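Local coordinates for protein beta-gamma-crystallin (Geodia cydonium, PDB 4IAU) that binds calcium as a two-domain sponge member of the beta/gamma-crystallin family, its biological role being unknown, at residues A[17-29]-A[69-81]. Numbering follows the deposited sequence.
Sequences DFTSEQTNITTDF and LPFTPRSFRPVKT
Phe76 sets CG between its backbone N and carbonyl carbon (chi1 55°), while Phe18 keeps CG beside its own N (chi1 -62°), and the two rings meet in a T-shaped stack. The setting is a Greek key crystallin domain, in which the loop after strand 15-18 crosses over to strand 75-78 of the facing sheet. The CE2-CZ edge of Phe76 enters over the face of Phe18, planes 84° apart, with Phe76 CZ 3.6 Å above the middle of the Phe18 ring. One face of Phe76 is covered by Gln22, whose CB makes a CH-pi contact, and Leu8 of strand 5-9 touches both rings. A single antiparallel bridge ties the backbones: Gln22 N reaches Phe76 O at 2.8 Å, and Phe76 N returns to Gln22 O. Farther along, Arg74 bends at chi2 and chi3 to curl its guanidinium back to the loop, where NH2 donates to Ile25 O at 2.8 Å. Arg74 NH1 (2.9 Å) and NH2 form an end-on salt bridge to one oxygen, Asp28 OD1. A methionine in place of Arg74 would probably leave Asp28 without its charged mate and loop 25-28 without the bond to Ile25 O. One water accepts from Arg74 NE and Ile25 N and donates to Arg74 O.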
ATOM      1  N   ASP A  17      -6.904  18.894  -2.505  1.00  6.39           N
ATOM      2  CA  ASP A  17      -7.291  17.686  -1.801  1.00  6.24           C
ATOM      3  C   ASP A  17      -7.524  16.563  -2.822  1.00  5.90           C
ATOM      4  O   ASP A  17      -7.982  16.786  -3.916  1.00  7.52           O
ATOM      5  CB  ASP A  17      -8.567  17.910  -1.014  1.00  7.60           C
ATOM      6  CG  ASP A  17      -8.464  18.961   0.081  1.00  9.18           C
ATOM      7  OD1 ASP A  17      -7.360  19.311   0.467  1.00  9.66           O
ATOM      8  OD2 ASP A  17      -9.576  19.434   0.517  1.00 12.98           O
ATOM      9  N   PHE A  18      -7.196  15.334  -2.389  1.00  5.43           N
ATOM     10  CA  PHE A  18      -7.361  14.146  -3.193  1.00  5.56           C
ATOM     11  C   PHE A  18      -8.098  13.096  -2.390  1.00  5.42           C
ATOM     12  O   PHE A  18      -7.900  12.946  -1.181  1.00  5.92           O
ATOM     13  CB  PHE A  18      -5.990  13.595  -3.576  1.00  6.22           C
ATOM     14  CG  PHE A  18      -5.186  14.566  -4.416  1.00  5.89           C
ATOM     15  CD1 PHE A  18      -4.404  15.538  -3.780  1.00  6.57           C
ATOM     16  CD2 PHE A  18      -5.233  14.525  -5.793  1.00  6.71           C
ATOM     17  CE1 PHE A  18      -3.686  16.469  -4.521  1.00  7.22           C
ATOM     18  CE2 PHE A  18      -4.502  15.449  -6.541  1.00  6.87           C
ATOM     19  CZ  PHE A  18      -3.751  16.418  -5.908  1.00  7.33           C
ATOM     20  N   THR A  19      -8.931  12.301  -3.101  1.00  6.11           N
ATOM     21  CA  THR A  19      -9.727  11.251  -2.491  1.00  6.33           C
ATOM     22  C   THR A  19      -9.543   9.934  -3.226  1.00  6.39           C
ATOM     23  O   THR A  19     -10.218   8.960  -2.895  1.00  8.45           O
ATOM     24  CB  THR A  19     -11.215  11.601  -2.489  1.00  7.81           C
ATOM     25  OG1 THR A  19     -11.652  11.824  -3.821  1.00  9.98           O
ATOM     26  CG2 THR A  19     -11.442  12.893  -1.695  1.00  9.80           C
ATOM     27  N   SER A  20      -8.661   9.861  -4.214  1.00  6.07           N
ATOM     28  CA  SER A  20      -8.460   8.660  -4.987  1.00  6.05           C
ATOM     29  C   SER A  20      -7.024   8.559  -5.434  1.00  6.14           C
ATOM     30  O   SER A  20      -6.265   9.531  -5.366  1.00  6.53           O
ATOM     31  CB  SER A  20      -9.415   8.627  -6.177  1.00  7.92           C
ATOM     32  OG  SER A  20      -9.043   9.644  -7.074  1.00  9.73           O
ATOM     33  N   GLU A  21      -6.643   7.408  -5.951  1.00  6.52           N
ATOM     34  CA  GLU A  21      -5.272   7.151  -6.361  1.00  6.26           C
ATOM     35  C   GLU A  21      -4.845   8.055  -7.509  1.00  6.35           C
ATOM     36  O   GLU A  21      -5.618   8.332  -8.418  1.00  7.38           O
ATOM     37  CB  GLU A  21      -5.064   5.678  -6.731  1.00  7.02           C
ATOM     38  CG  GLU A  21      -5.680   5.233  -8.047  1.00  7.70           C
ATOM     39  CD  GLU A  21      -5.361   3.798  -8.372  1.00  8.85           C
ATOM     40  OE1 GLU A  21      -4.170   3.548  -8.701  1.00  8.91           O
ATOM     41  OE2 GLU A  21      -6.209   2.917  -8.223  1.00 12.78           O
ATOM     42  N   GLN A  22      -3.569   8.457  -7.482  1.00  6.16           N
ATOM     43  CA  GLN A  22      -2.957   9.274  -8.490  1.00  5.90           C
ATOM     44  C   GLN A  22      -1.692   8.612  -9.002  1.00  5.73           C
ATOM     45  O   GLN A  22      -0.653   8.629  -8.315  1.00  6.72           O
ATOM     46  CB  GLN A  22      -2.651  10.683  -7.918  1.00  6.83           C
ATOM     47  CG  GLN A  22      -3.886  11.346  -7.338  1.00  7.12           C
ATOM     48  CD  GLN A  22      -5.008  11.614  -8.299  1.00  7.19           C
ATOM     49  OE1 GLN A  22      -4.822  12.047  -9.435  1.00  9.81           O
ATOM     50  NE2 GLN A  22      -6.241  11.376  -7.851  1.00  7.19           N
ATOM     51  N   THR A  23      -1.757   7.998 -10.181  1.00  6.15           N
ATOM     52  CA  THR A  23      -0.644   7.302 -10.765  1.00  6.63           C
ATOM     53  C   THR A  23       0.429   8.228 -11.281  1.00  6.29           C
ATOM     54  O   THR A  23       1.595   7.833 -11.445  1.00  6.83           O
ATOM     55  CB  THR A  23      -1.111   6.425 -11.996  0.82  9.76           C
ATOM     56  OG1 THR A  23      -1.857   7.313 -12.884  0.82 11.57           O
ATOM     57  CG2 THR A  23      -2.046   5.353 -11.600  0.82 12.37           C
ATOM     58  N   ASN A  24       0.027   9.452 -11.613  1.00  6.42           N
ATOM     59  CA  ASN A  24       0.919  10.532 -12.055  1.00  7.13           C
ATOM     60  C   ASN A  24       0.363  11.815 -11.420  1.00  7.85           C
ATOM     61  O   ASN A  24      -0.825  11.867 -11.100  1.00  9.55           O
ATOM     62  CB  ASN A  24       0.940  10.704 -13.554  1.00  7.74           C
ATOM     63  CG  ASN A  24       1.377   9.532 -14.336  1.00  9.99           C
ATOM     64  OD1 ASN A  24       2.577   9.252 -14.479  1.00 11.25           O
ATOM     65  ND2 ASN A  24       0.399   8.828 -14.875  1.00 13.69           N
ATOM     66  N   ILE A  25       1.213  12.808 -11.271  1.00  8.77           N
ATOM     67  CA  ILE A  25       0.775  14.092 -10.719  1.00  8.56           C
ATOM     68  C   ILE A  25       1.653  15.139 -11.385  1.00  8.88           C
ATOM     69  O   ILE A  25       2.869  15.068 -11.306  1.00 10.46           O
ATOM     70  CB  ILE A  25       0.786  14.058  -9.166  1.00  9.03           C
ATOM     71  CG1 ILE A  25       0.231  15.363  -8.620  1.00  9.51           C
ATOM     72  CG2 ILE A  25       2.121  13.755  -8.559  1.00  9.32           C
ATOM     73  CD1 ILE A  25      -1.243  15.510  -8.862  1.00 13.16           C
ATOM     74  N   THR A  26       1.058  16.147 -12.011  1.00  9.22           N
ATOM     75  CA  THR A  26       1.885  17.173 -12.690  1.00 10.38           C
ATOM     76  C   THR A  26       2.498  18.154 -11.701  1.00 10.10           C
ATOM     77  O   THR A  26       3.663  18.545 -11.795  1.00 13.66           O
ATOM     78  CB  THR A  26       1.070  17.876 -13.777  0.60 13.08           C
ATOM     79  OG1 THR A  26       0.815  16.957 -14.840  0.60 17.12           O
ATOM     80  CG2 THR A  26       1.915  18.984 -14.375  0.60 14.65           C
ATOM     81  N   THR A  27       1.729  18.522 -10.693  1.00  8.36           N
ATOM     82  CA  THR A  27       2.126  19.471  -9.699  1.00  7.98           C
ATOM     83  C   THR A  27       3.153  18.863  -8.757  1.00  7.00           C
ATOM     84  O   THR A  27       3.030  17.706  -8.384  1.00  8.19           O
ATOM     85  CB  THR A  27       0.905  19.916  -8.873  1.00  8.62           C
ATOM     86  OG1 THR A  27       0.010  20.654  -9.718  1.00 11.37           O
ATOM     87  CG2 THR A  27       1.281  20.889  -7.755  1.00  9.36           C
ATOM     88  N   ASP A  28       4.152  19.643  -8.371  1.00  7.65           N
ATOM     89  CA  ASP A  28       5.130  19.271  -7.356  1.00  7.59           C
ATOM     90  C   ASP A  28       4.615  19.712  -5.995  1.00  6.82           C
ATOM     91  O   ASP A  28       4.465  20.920  -5.731  1.00  8.84           O
ATOM     92  CB  ASP A  28       6.472  19.904  -7.613  1.00  8.12           C
ATOM     93  CG  ASP A  28       7.223  19.378  -8.814  1.00 10.29           C
ATOM     94  OD1 ASP A  28       6.857  18.356  -9.369  1.00  9.12           O
ATOM     95  OD2 ASP A  28       8.229  20.016  -9.173  1.00 18.76           O
ATOM     96  N   PHE A  29       4.335  18.761  -5.107  1.00  6.67           N
ATOM     97  CA  PHE A  29       3.887  19.044  -3.764  1.00  6.86           C
ATOM     98  C   PHE A  29       5.012  18.903  -2.759  1.00  6.74           C
ATOM     99  O   PHE A  29       5.899  18.034  -2.927  1.00  8.14           O
ATOM    100  CB  PHE A  29       2.704  18.155  -3.416  1.00  6.99           C
ATOM    101  CG  PHE A  29       1.428  18.443  -4.201  1.00  6.61           C
ATOM    102  CD1 PHE A  29       0.712  19.611  -3.955  1.00  6.81           C
ATOM    103  CD2 PHE A  29       0.927  17.570  -5.148  1.00  7.44           C
ATOM    104  CE1 PHE A  29      -0.450  19.889  -4.632  1.00  7.11           C
ATOM    105  CE2 PHE A  29      -0.241  17.833  -5.776  1.00  8.25           C
ATOM    106  CZ  PHE A  29      -0.950  18.988  -5.544  1.00  7.77           C
ATOM    107  N   LEU A  69       6.799  16.721   3.299  1.00  7.63           N
ATOM    108  CA  LEU A  69       7.083  15.423   2.686  1.00  7.88           C
ATOM    109  C   LEU A  69       8.578  15.222   2.557  1.00  7.85           C
ATOM    110  O   LEU A  69       9.335  16.194   2.454  1.00  9.47           O
ATOM    111  CB  LEU A  69       6.451  15.414   1.293  1.00  8.22           C
ATOM    112  CG  LEU A  69       4.955  15.312   1.240  1.00  9.00           C
ATOM    113  CD1 LEU A  69       4.403  15.862  -0.070  1.00 10.04           C
ATOM    114  CD2 LEU A  69       4.573  13.855   1.450  1.00 10.65           C
ATOM    115  N   PRO A  70       9.052  13.975   2.550  1.00  7.96           N
ATOM    116  CA  PRO A  70      10.491  13.703   2.465  1.00  7.85           C
ATOM    117  C   PRO A  70      11.066  13.842   1.036  1.00  8.49           C
ATOM    118  O   PRO A  70      12.277  13.863   0.881  1.00 10.48           O
ATOM    119  CB  PRO A  70      10.632  12.300   2.963  1.00  9.91           C
ATOM    120  CG  PRO A  70       9.306  11.686   2.776  1.00 10.39           C
ATOM    121  CD  PRO A  70       8.242  12.750   2.841  1.00  8.91           C
ATOM    122  N   PHE A  71      10.225  13.867   0.034  1.00  7.30           N
ATOM    123  CA  PHE A  71      10.569  13.962  -1.365  1.00  7.25           C
ATOM    124  C   PHE A  71       9.340  14.487  -2.087  1.00  6.55           C
ATOM    125  O   PHE A  71       8.240  14.465  -1.556  1.00  7.64           O
ATOM    126  CB  PHE A  71      11.034  12.600  -1.966  1.00  7.89           C
ATOM    127  CG  PHE A  71      10.010  11.497  -1.728  1.00  6.84           C
ATOM    128  CD1 PHE A  71       8.916  11.331  -2.585  1.00  7.13           C
ATOM    129  CD2 PHE A  71      10.119  10.640  -0.643  1.00  7.17           C
ATOM    130  CE1 PHE A  71       7.947  10.422  -2.310  1.00  7.30           C
ATOM    131  CE2 PHE A  71       9.132   9.682  -0.420  1.00  7.30           C
ATOM    132  CZ  PHE A  71       8.062   9.567  -1.236  1.00  7.03           C
ATOM    133  N   THR A  72       9.543  14.904  -3.332  1.00  7.33           N
ATOM    134  CA  THR A  72       8.421  15.345  -4.155  1.00  7.21           C
ATOM    135  C   THR A  72       7.716  14.116  -4.717  1.00  6.72           C
ATOM    136  O   THR A  72       8.336  13.349  -5.443  1.00  8.25           O
ATOM    137  CB  THR A  72       8.941  16.157  -5.348  1.00  8.17           C
ATOM    138  OG1 THR A  72       9.721  17.234  -4.813  1.00 10.89           O
ATOM    139  CG2 THR A  72       7.786  16.718  -6.163  1.00  9.60           C
ATOM    140  N   PRO A  73       6.450  13.879  -4.380  1.00  6.51           N
ATOM    141  CA  PRO A  73       5.811  12.665  -4.886  1.00  6.71           C
ATOM    142  C   PRO A  73       5.590  12.731  -6.397  1.00  5.79           C
ATOM    143  O   PRO A  73       5.232  13.772  -6.940  1.00  6.89           O
ATOM    144  CB  PRO A  73       4.513  12.591  -4.137  1.00  9.24           C
ATOM    145  CG  PRO A  73       4.534  13.591  -3.060  1.00 12.66           C
ATOM    146  CD  PRO A  73       5.614  14.600  -3.426  1.00  6.58           C
ATOM    147  N   ARG A  74       5.720  11.587  -7.049  1.00  5.35           N
ATOM    148  CA  ARG A  74       5.277  11.425  -8.435  1.00  5.12           C
ATOM    149  C   ARG A  74       4.071  10.511  -8.546  1.00  4.89           C
ATOM    150  O   ARG A  74       3.504  10.403  -9.648  1.00  6.39           O
ATOM    151  CB  ARG A  74       6.422  10.977  -9.347  1.00  5.97           C
ATOM    152  CG  ARG A  74       7.471  12.052  -9.604  1.00  7.40           C
ATOM    153  CD  ARG A  74       7.119  12.956 -10.781  1.00  7.92           C
ATOM    154  NE  ARG A  74       6.052  13.896 -10.546  1.00  7.73           N
ATOM    155  CZ  ARG A  74       6.217  15.115 -10.070  1.00  7.76           C
ATOM    156  NH1 ARG A  74       7.372  15.526  -9.636  1.00  8.82           N
ATOM    157  NH2 ARG A  74       5.169  15.940  -9.993  1.00  9.33           N
ATOM    158  N   SER A  75       3.632   9.883  -7.469  1.00  4.96           N
ATOM    159  CA  SER A  75       2.399   9.138  -7.420  1.00  5.14           C
ATOM    160  C   SER A  75       2.055   8.922  -5.956  1.00  4.73           C
ATOM    161  O   SER A  75       2.917   9.008  -5.079  1.00  4.80           O
ATOM    162  CB  SER A  75       2.469   7.802  -8.179  1.00  5.34           C
ATOM    163  OG  SER A  75       3.468   6.938  -7.675  1.00  5.27           O
ATOM    164  N   PHE A  76       0.776   8.603  -5.685  1.00  4.59           N
ATOM    165  CA  PHE A  76       0.340   8.364  -4.314  1.00  4.59           C
ATOM    166  C   PHE A  76      -1.030   7.742  -4.383  1.00  4.35           C
ATOM    167  O   PHE A  76      -1.784   7.918  -5.350  1.00  5.21           O
ATOM    168  CB  PHE A  76       0.375   9.649  -3.466  1.00  4.87           C
ATOM    169  CG  PHE A  76      -0.398  10.829  -4.019  1.00  5.17           C
ATOM    170  CD1 PHE A  76       0.220  11.699  -4.892  1.00  5.77           C
ATOM    171  CD2 PHE A  76      -1.714  11.073  -3.673  1.00  5.82           C
ATOM    172  CE1 PHE A  76      -0.482  12.805  -5.381  1.00  6.59           C
ATOM    173  CE2 PHE A  76      -2.381  12.158  -4.168  1.00  7.00           C
ATOM    174  CZ  PHE A  76      -1.777  13.038  -5.029  1.00  6.71           C
ATOM    175  N   ARG A  77      -1.385   6.998  -3.315  1.00  4.66           N
ATOM    176  CA  ARG A  77      -2.660   6.292  -3.332  1.00  4.87           C
ATOM    177  C   ARG A  77      -3.101   5.959  -1.925  1.00  4.58           C
ATOM    178  O   ARG A  77      -2.272   5.776  -1.023  1.00  5.02           O
ATOM    179  CB  ARG A  77      -2.588   5.001  -4.184  1.00  5.33           C
ATOM    180  CG  ARG A  77      -1.481   4.043  -3.718  1.00  5.51           C
ATOM    181  CD  ARG A  77      -1.481   2.796  -4.598  1.00  5.37           C
ATOM    182  NE  ARG A  77      -0.283   2.013  -4.372  1.00  5.40           N
ATOM    183  CZ  ARG A  77       0.086   0.987  -5.148  1.00  5.25           C
ATOM    184  NH1 ARG A  77      -0.711   0.592  -6.146  1.00  5.55           N
ATOM    185  NH2 ARG A  77       1.220   0.360  -4.942  1.00  5.48           N
ATOM    186  N   PRO A  78      -4.404   5.813  -1.713  1.00  4.72           N
ATOM    187  CA  PRO A  78      -4.915   5.382  -0.426  1.00  5.08           C
ATOM    188  C   PRO A  78      -4.760   3.873  -0.279  1.00  5.34           C
ATOM    189  O   PRO A  78      -4.668   3.113  -1.230  1.00  6.09           O
ATOM    190  CB  PRO A  78      -6.395   5.800  -0.489  1.00  6.09           C
ATOM    191  CG  PRO A  78      -6.745   5.649  -1.971  1.00  6.30           C
ATOM    192  CD  PRO A  78      -5.512   6.079  -2.688  1.00  5.67           C
ATOM    193  N   VAL A  79      -4.787   3.440   0.988  1.00  5.72           N
ATOM    194  CA  VAL A  79      -4.828   2.043   1.316  1.00  5.93           C
ATOM    195  C   VAL A  79      -6.301   1.711   1.553  1.00  5.79           C
ATOM    196  O   VAL A  79      -6.874   1.984   2.609  1.00  6.98           O
ATOM    197  CB  VAL A  79      -3.964   1.701   2.530  1.00  6.77           C
ATOM    198  CG1 VAL A  79      -3.996   0.201   2.818  1.00  8.21           C
ATOM    199  CG2 VAL A  79      -2.506   2.178   2.322  1.00  7.41           C
ATOM    200  N   LYS A  80      -6.976   1.154   0.552  1.00  6.22           N
ATOM    201  CA  LYS A  80      -8.427   1.127   0.568  1.00  7.28           C
ATOM    202  C   LYS A  80      -8.991   0.037   1.485  1.00  7.39           C
ATOM    203  O   LYS A  80     -10.193   0.042   1.779  1.00  9.65           O
ATOM    204  CB  LYS A  80      -9.019   0.973  -0.855  0.77  7.41           C
ATOM    205  CG  LYS A  80      -8.633   2.151  -1.747  0.77  9.13           C
ATOM    206  CD  LYS A  80      -9.497   2.189  -3.012  0.77 10.23           C
ATOM    207  CE  LYS A  80      -9.287   0.976  -3.887  0.77 10.73           C
ATOM    208  NZ  LYS A  80      -7.882   0.614  -4.199  0.77  9.89           N
ATOM    209  N   THR A  81      -8.147  -0.831   2.007  1.00  7.07           N
ATOM    210  CA  THR A  81      -8.562  -1.795   3.019  1.00  6.94           C
ATOM    211  C   THR A  81      -8.281  -1.330   4.420  1.00  7.01           C
ATOM    212  O   THR A  81      -8.460  -2.153   5.348  1.00  8.03           O
ATOM    213  CB  THR A  81      -7.959  -3.189   2.727  1.00  7.40           C
ATOM    214  OG1 THR A  81      -6.597  -3.068   2.915  1.00  8.84           O
ATOM    215  CG2 THR A  81      -8.412  -3.730   1.388  1.00  8.40           C
TER
HETATM  216  O   HOH W   1      -3.257   1.307  -7.354  1.00  7.67           O
HETATM  217  O   HOH W   2      -7.410   2.927  -5.752  1.00 17.49           O
HETATM  218  O   HOH W   3       3.986  12.140 -11.680  1.00  7.95           O
HETATM  219  O   HOH W   4       3.982  16.169  -6.244  1.00  7.61           O
HETATM  220  O   HOH W   5       8.589  18.666  -2.877  1.00 20.80           O